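Local coordinates for protein ochratoxinase (Aspergillus niger, PDB 4C65) that hydrolyses the amide bond of ochratoxin A as a zinc-dependent carboxypeptidase of the amidohydrolase superfamily, releasing L-phenylalanine and ochratoxin alpha, at residues A244-K249 with E264-A269; C260-H265 with L283-R288. All blocks are in the same frame, centred on the assembly; numbering follows the deposited sequence. Where two conformers were deposited one is given.

Interaction 1: A244-K249 with E264-A269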
loop_
_atom_site.group_PDB
_atom_site.type_symbol
_atom_site.label_atom_id
_atom_site.label_comp_id
_atom_site.label_asym_id
_atom_site.label_seq_id
_atom_site.Cartn_x
_atom_site.Cartn_y
_atom_site.Cartn_z
ATOM N N ALA A 244 10.703 25.472 21.390
ATOM C CA ALA A 244 11.399 24.234 21.653
ATOM C C ALA A 244 11.191 23.750 23.087
ATOM O O ALA A 244 11.507 24.465 24.034
ATOM C CB ALA A 244 12.876 24.441 21.411
ATOM N N HIS A 245 10.658 22.531 23.217
ATOM C CA HIS A 245 10.671 21.772 24.453
ATOM C C HIS A 245 12.111 21.410 24.782
ATOM O O HIS A 245 12.736 20.630 24.070
ATOM C CB HIS A 245 9.798 20.533 24.279
ATOM C CG HIS A 245 9.963 19.495 25.337
ATOM N ND1 HIS A 245 8.992 19.261 26.282
ATOM C CD2 HIS A 245 10.926 18.564 25.550
ATOM C CE1 HIS A 245 9.371 18.267 27.067
ATOM N NE2 HIS A 245 10.538 17.817 26.638
ATOM N N VAL A 246 12.646 21.990 25.856
ATOM C CA VAL A 246 14.024 21.703 26.317
ATOM C C VAL A 246 14.149 21.562 27.834
ATOM O O VAL A 246 13.610 22.366 28.602
ATOM C CB VAL A 246 15.026 22.785 25.846
ATOM C CG1 VAL A 246 15.286 22.664 24.358
ATOM C CG2 VAL A 246 14.529 24.183 26.173
ATOM N N HIS A 247 14.874 20.548 28.270
ATOM C CA HIS A 247 15.188 20.397 29.682
ATOM C C HIS A 247 16.694 20.507 29.855
ATOM O O HIS A 247 17.196 21.522 30.361
ATOM C CB HIS A 247 14.657 19.059 30.224
ATOM C CG HIS A 247 13.170 19.032 30.411
ATOM N ND1 HIS A 247 12.526 19.788 31.369
ATOM C CD2 HIS A 247 12.199 18.356 29.760
ATOM C CE1 HIS A 247 11.226 19.586 31.291
ATOM N NE2 HIS A 247 11.000 18.716 30.326
ATOM N N GLY A 248 17.419 19.482 29.427
ATOM C CA GLY A 248 18.863 19.464 29.588
ATOM C C GLY A 248 19.537 20.583 28.821
ATOM O O GLY A 248 19.030 21.034 27.799
ATOM N N LYS A 249 20.707 21.007 29.302
ATOM C CA LYS A 249 21.462 22.066 28.645
ATOM C C LYS A 249 21.847 21.735 27.180
ATOM O O LYS A 249 21.797 22.617 26.312
ATOM C CB LYS A 249 22.710 22.412 29.448
ATOM C CG LYS A 249 23.287 23.740 29.025
ATOM C CD LYS A 249 24.353 24.261 29.961
ATOM C CE LYS A 249 25.082 25.408 29.272
ATOM N NZ LYS A 249 26.054 26.042 30.185
ATOM N N GLU A 264 10.645 26.151 26.179
ATOM C CA GLU A 264 9.740 25.699 27.216
ATOM C C GLU A 264 10.457 24.857 28.275
ATOM O O GLU A 264 11.358 24.091 27.938
ATOM C CB GLU A 264 8.592 24.925 26.591
ATOM C CG GLU A 264 8.229 25.384 25.204
ATOM C CD GLU A 264 7.576 26.756 25.333
ATOM O OE1 GLU A 264 6.612 26.861 26.138
ATOM O OE2 GLU A 264 8.005 27.722 24.649
ATOM N N HIS A 265 10.018 25.003 29.519
ATOM C CA HIS A 265 10.575 24.312 30.667
ATOM C C HIS A 265 11.946 24.855 31.030
ATOM O O HIS A 265 12.135 25.409 32.122
ATOM C CB HIS A 265 10.622 22.786 30.456
ATOM C CG HIS A 265 9.421 22.244 29.750
ATOM N ND1 HIS A 265 8.148 22.370 30.253
ATOM C CD2 HIS A 265 9.294 21.616 28.561
ATOM C CE1 HIS A 265 7.286 21.841 29.408
ATOM N NE2 HIS A 265 7.959 21.364 28.377
ATOM N N VAL A 266 12.901 24.661 30.128
ATOM C CA VAL A 266 14.237 25.216 30.241
ATOM C C VAL A 266 14.878 24.864 31.567
ATOM O O VAL A 266 15.632 25.651 32.132
ATOM C CB VAL A 266 14.254 26.741 30.036
ATOM C CG1 VAL A 266 15.461 27.123 29.201
ATOM C CG2 VAL A 266 13.008 27.242 29.324
ATOM N N SER A 267 14.654 23.634 32.007
ATOM C CA SER A 267 15.004 23.196 33.359
ATOM C C SER A 267 16.474 23.337 33.773
ATOM O O SER A 267 16.758 23.442 34.965
ATOM C CB SER A 267 14.561 21.740 33.557
ATOM O OG SER A 267 13.183 21.618 33.272
ATOM N N TYR A 268 17.408 23.296 32.826
ATOM C CA TYR A 268 18.834 23.390 33.179
ATOM C C TYR A 268 19.472 24.664 32.635
ATOM O O TYR A 268 20.665 24.703 32.342
ATOM C CB TYR A 268 19.591 22.111 32.724
ATOM C CG TYR A 268 19.251 20.924 33.573
ATOM C CD1 TYR A 268 19.964 20.649 34.743
ATOM C CD2 TYR A 268 18.191 20.109 33.247
ATOM C CE1 TYR A 268 19.628 19.572 35.547
ATOM C CE2 TYR A 268 17.839 19.046 34.053
ATOM C CZ TYR A 268 18.561 18.784 35.197
ATOM O OH TYR A 268 18.196 17.718 35.969
ATOM N N ALA A 269 18.661 25.702 32.480
ATOM C CA ALA A 269 19.178 27.013 32.126
ATOM C C ALA A 269 20.082 27.501 33.234
ATOM O O ALA A 269 19.718 27.454 34.399
ATOM C CB ALA A 269 18.052 27.992 31.913
#
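His247 turns its ring back beside its own backbone N (chi1 -74°), and Ser267 likewise sets OG on the side of its N (chi1 -55°). These torsions bring His247 ND1 and Ser267 OG to 2.7 Å. They share a hydrogen bond at the ring edge, near its plane; either may donate. The adjoining CE1 of His247 lies 3.4 Å from His265 CB, and its NE2 approaches His265 CD2. These two imidazoles are nearly parallel but slid apart, with little overlap. His245 approaches His265 differently, its ring plane steeply inclined to the other. His245 ND1 lies 3.1 Å from His265 NE2, at the edge of the His265 ring. The three histidines form an aromatic cluster. His245 NE2 is hydrogen-bonded to Gly209 O. The backbones run parallel here. Glu264 N donates to Ala244 O at 2.9 Å, and Val246 N to Glu264 O. Val246 O then receives Val266 N at 2.8 Å. Past the strand, a weak bond joins Tyr268 N to His247 O at 3.0 Å, and the edge of the Tyr268 ring lies by that carbonyl. Val266 to Ala269 is a type I turn. The arrangement is the C-terminal end of neighbouring strands in an amidohydrolase TIM barrel, where His245 and His265 both bind the second zinc ion.

Interaction 2: C260-H265 with L283-R288; sequences CKSLEH and LYVATR
The His265 ring has Glu264 CB over one face, toward the rim, and Thr287 OG1 at its edge, tilted 19° from the ring plane. His265 ND1 donates to Thr287 OG1 at 2.6 Å. The bond is bent, 136° at the hydrogen. Thr287 holds OG1 between its backbone N and carbonyl carbon (chi1 70°), facing the histidine. The same hydroxyl donates to Ala286 O. The Tyr284 ring has Ala286 CB at its edge, while its OH comes within 4.0 Å of His265 O. The Glu264 side chain runs alongside that of Val285. In the conformer given, Glu264 OE1 touches Val285 CB at 3.4 Å. There OE2 accepts a bond from Ser262 OG at 2.8 Å, is hydrogen-bonded to Ser243 OG and forms a salt bridge with Arg113, while OE1 meets His69, a ligand of the first zinc ion. The backbones form a parallel ladder. Leu283 N donates to Lys261 O, Leu263 N to Leu283 O at 2.9 Å, and Val285 N to Leu263 O at 3.0 Å. His265 N closes it on Val285 O at 2.8 Å. His265 is thus gripped through both its backbone N and its ring ND1. With ND1 donating to Thr287, the ring is restrained in rotation and NE2 is left as its other nitrogen, consistent with zinc binding through that atom.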
loop_
_atom_site.group_PDB
_atom_site.type_symbol
_atom_site.label_atom_id
_atom_site.label_comp_id
_atom_site.label_asym_id
_atom_site.label_seq_id
_atom_site.Cartn_x
_atom_site.Cartn_y
_atom_site.Cartn_z
ATOM N N CYS A 260 15.715 28.920 17.455
ATOM C CA CYS A 260 14.437 28.904 18.163
ATOM C C CYS A 260 14.307 30.176 19.003
ATOM O O CYS A 260 15.292 30.661 19.517
ATOM C CB CYS A 260 14.326 27.672 19.057
ATOM S SG CYS A 260 14.361 26.114 18.168
ATOM N N LYS A 261 13.092 30.707 19.091
ATOM C CA LYS A 261 12.855 31.990 19.720
ATOM C C LYS A 261 12.027 31.880 20.965
ATOM O O LYS A 261 11.794 32.852 21.639
ATOM C CB LYS A 261 12.232 32.960 18.732
ATOM C CG LYS A 261 13.180 33.364 17.619
ATOM C CD LYS A 261 14.400 34.129 18.131
ATOM C CE LYS A 261 14.454 35.530 17.565
ATOM N NZ LYS A 261 14.312 36.595 18.609
ATOM N N SER A 262 11.601 30.673 21.295
ATOM C CA SER A 262 10.864 30.435 22.521
ATOM C C SER A 262 11.285 29.086 23.075
ATOM O O SER A 262 11.415 28.122 22.336
ATOM C CB SER A 262 9.360 30.483 22.216
ATOM O OG SER A 262 8.572 30.145 23.349
ATOM N N LEU A 263 11.550 29.013 24.365
ATOM C CA LEU A 263 11.947 27.756 24.971
ATOM C C LEU A 263 11.001 27.428 26.084
ATOM O O LEU A 263 10.638 28.315 26.882
ATOM C CB LEU A 263 13.367 27.840 25.525
ATOM C CG LEU A 263 14.429 28.204 24.511
ATOM C CD1 LEU A 263 15.765 28.368 25.224
ATOM C CD2 LEU A 263 14.529 27.174 23.404
ATOM N N GLU A 264 10.645 26.151 26.179
ATOM C CA GLU A 264 9.740 25.699 27.216
ATOM C C GLU A 264 10.457 24.857 28.275
ATOM O O GLU A 264 11.358 24.091 27.938
ATOM C CB GLU A 264 8.592 24.925 26.591
ATOM C CG GLU A 264 8.229 25.384 25.204
ATOM C CD GLU A 264 7.576 26.756 25.333
ATOM O OE1 GLU A 264 6.612 26.861 26.138
ATOM O OE2 GLU A 264 8.005 27.722 24.649
ATOM N N HIS A 265 10.018 25.003 29.519
ATOM C CA HIS A 265 10.575 24.312 30.667
ATOM C C HIS A 265 11.946 24.855 31.030
ATOM O O HIS A 265 12.135 25.409 32.122
ATOM C CB HIS A 265 10.622 22.786 30.456
ATOM C CG HIS A 265 9.421 22.244 29.750
ATOM N ND1 HIS A 265 8.148 22.370 30.253
ATOM C CD2 HIS A 265 9.294 21.616 28.561
ATOM C CE1 HIS A 265 7.286 21.841 29.408
ATOM N NE2 HIS A 265 7.959 21.364 28.377
ATOM N N LEU A 283 12.373 33.861 24.234
ATOM C CA LEU A 283 11.381 33.870 25.286
ATOM C C LEU A 283 11.538 32.651 26.190
ATOM O O LEU A 283 11.793 31.544 25.702
ATOM C CB LEU A 283 9.983 33.897 24.697
ATOM C CG LEU A 283 8.828 34.119 25.674
ATOM C CD1 LEU A 283 8.906 35.510 26.290
ATOM C CD2 LEU A 283 7.527 33.963 24.937
ATOM N N TYR A 284 11.366 32.870 27.507
ATOM C CA TYR A 284 11.447 31.835 28.524
ATOM C C TYR A 284 10.042 31.531 29.035
ATOM O O TYR A 284 9.384 32.402 29.605
ATOM C CB TYR A 284 12.314 32.311 29.682
ATOM C CG TYR A 284 12.827 31.251 30.665
ATOM C CD1 TYR A 284 11.975 30.591 31.534
ATOM C CD2 TYR A 284 14.191 30.978 30.766
ATOM C CE1 TYR A 284 12.457 29.664 32.456
ATOM C CE2 TYR A 284 14.686 30.053 31.673
ATOM C CZ TYR A 284 13.822 29.395 32.522
ATOM O OH TYR A 284 14.315 28.473 33.424
ATOM N N VAL A 285 9.605 30.288 28.855
ATOM C CA VAL A 285 8.331 29.827 29.358
ATOM C C VAL A 285 8.569 28.640 30.268
ATOM O O VAL A 285 8.798 27.518 29.806
ATOM C CB VAL A 285 7.409 29.433 28.201
ATOM C CG1 VAL A 285 6.045 29.002 28.725
ATOM C CG2 VAL A 285 7.283 30.600 27.233
ATOM N N ALA A 286 8.463 28.876 31.570
ATOM C CA ALA A 286 8.902 27.893 32.566
ATOM C C ALA A 286 7.986 26.662 32.711
ATOM O O ALA A 286 8.472 25.566 32.924
ATOM C CB ALA A 286 9.089 28.584 33.915
ATOM N N THR A 287 6.678 26.866 32.567
ATOM C CA THR A 287 5.650 25.853 32.890
ATOM C C THR A 287 5.886 25.200 34.244
ATOM O O THR A 287 5.973 23.988 34.358
ATOM C CB THR A 287 5.475 24.782 31.784
ATOM O OG1 THR A 287 6.621 23.939 31.722
ATOM C CG2 THR A 287 5.285 25.425 30.419
ATOM N N ARG A 288 5.966 26.025 35.284
ATOM C CA ARG A 288 6.265 25.537 36.620
ATOM C C ARG A 288 5.131 24.691 37.153
ATOM O O ARG A 288 5.362 23.821 37.988
ATOM C CB ARG A 288 6.581 26.703 37.577
ATOM C CG ARG A 288 6.966 26.299 39.004
ATOM C CD ARG A 288 8.239 25.477 39.066
ATOM N NE ARG A 288 8.475 24.950 40.399
ATOM C CZ ARG A 288 9.562 24.255 40.759
ATOM N NH1 ARG A 288 10.516 23.967 39.878
ATOM N NH2 ARG A 288 9.691 23.831 41.999
#

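In the fold
Interactions 1 and 2 are both buried, and no other chain of the octamer touches either. They lie on the two sides of strand 262-263 and share Glu264 and His265; their centres are about 7 Å apart. Interaction 1 joins strand 242-246 to the loop that follows strand 262-263. Interaction 2 joins strand 262-263 to strand 283-285, within a beta-alpha-beta unit that includes helix 271-280. The centre of interaction 1 is about 17 Å from the chain centre, that of interaction 2 about 10 Å. Interaction 1 gathers imidazoles at the strand ends. Interaction 2 is more regular backbone pairing, and Thr287 acts as a second-shell partner of His265.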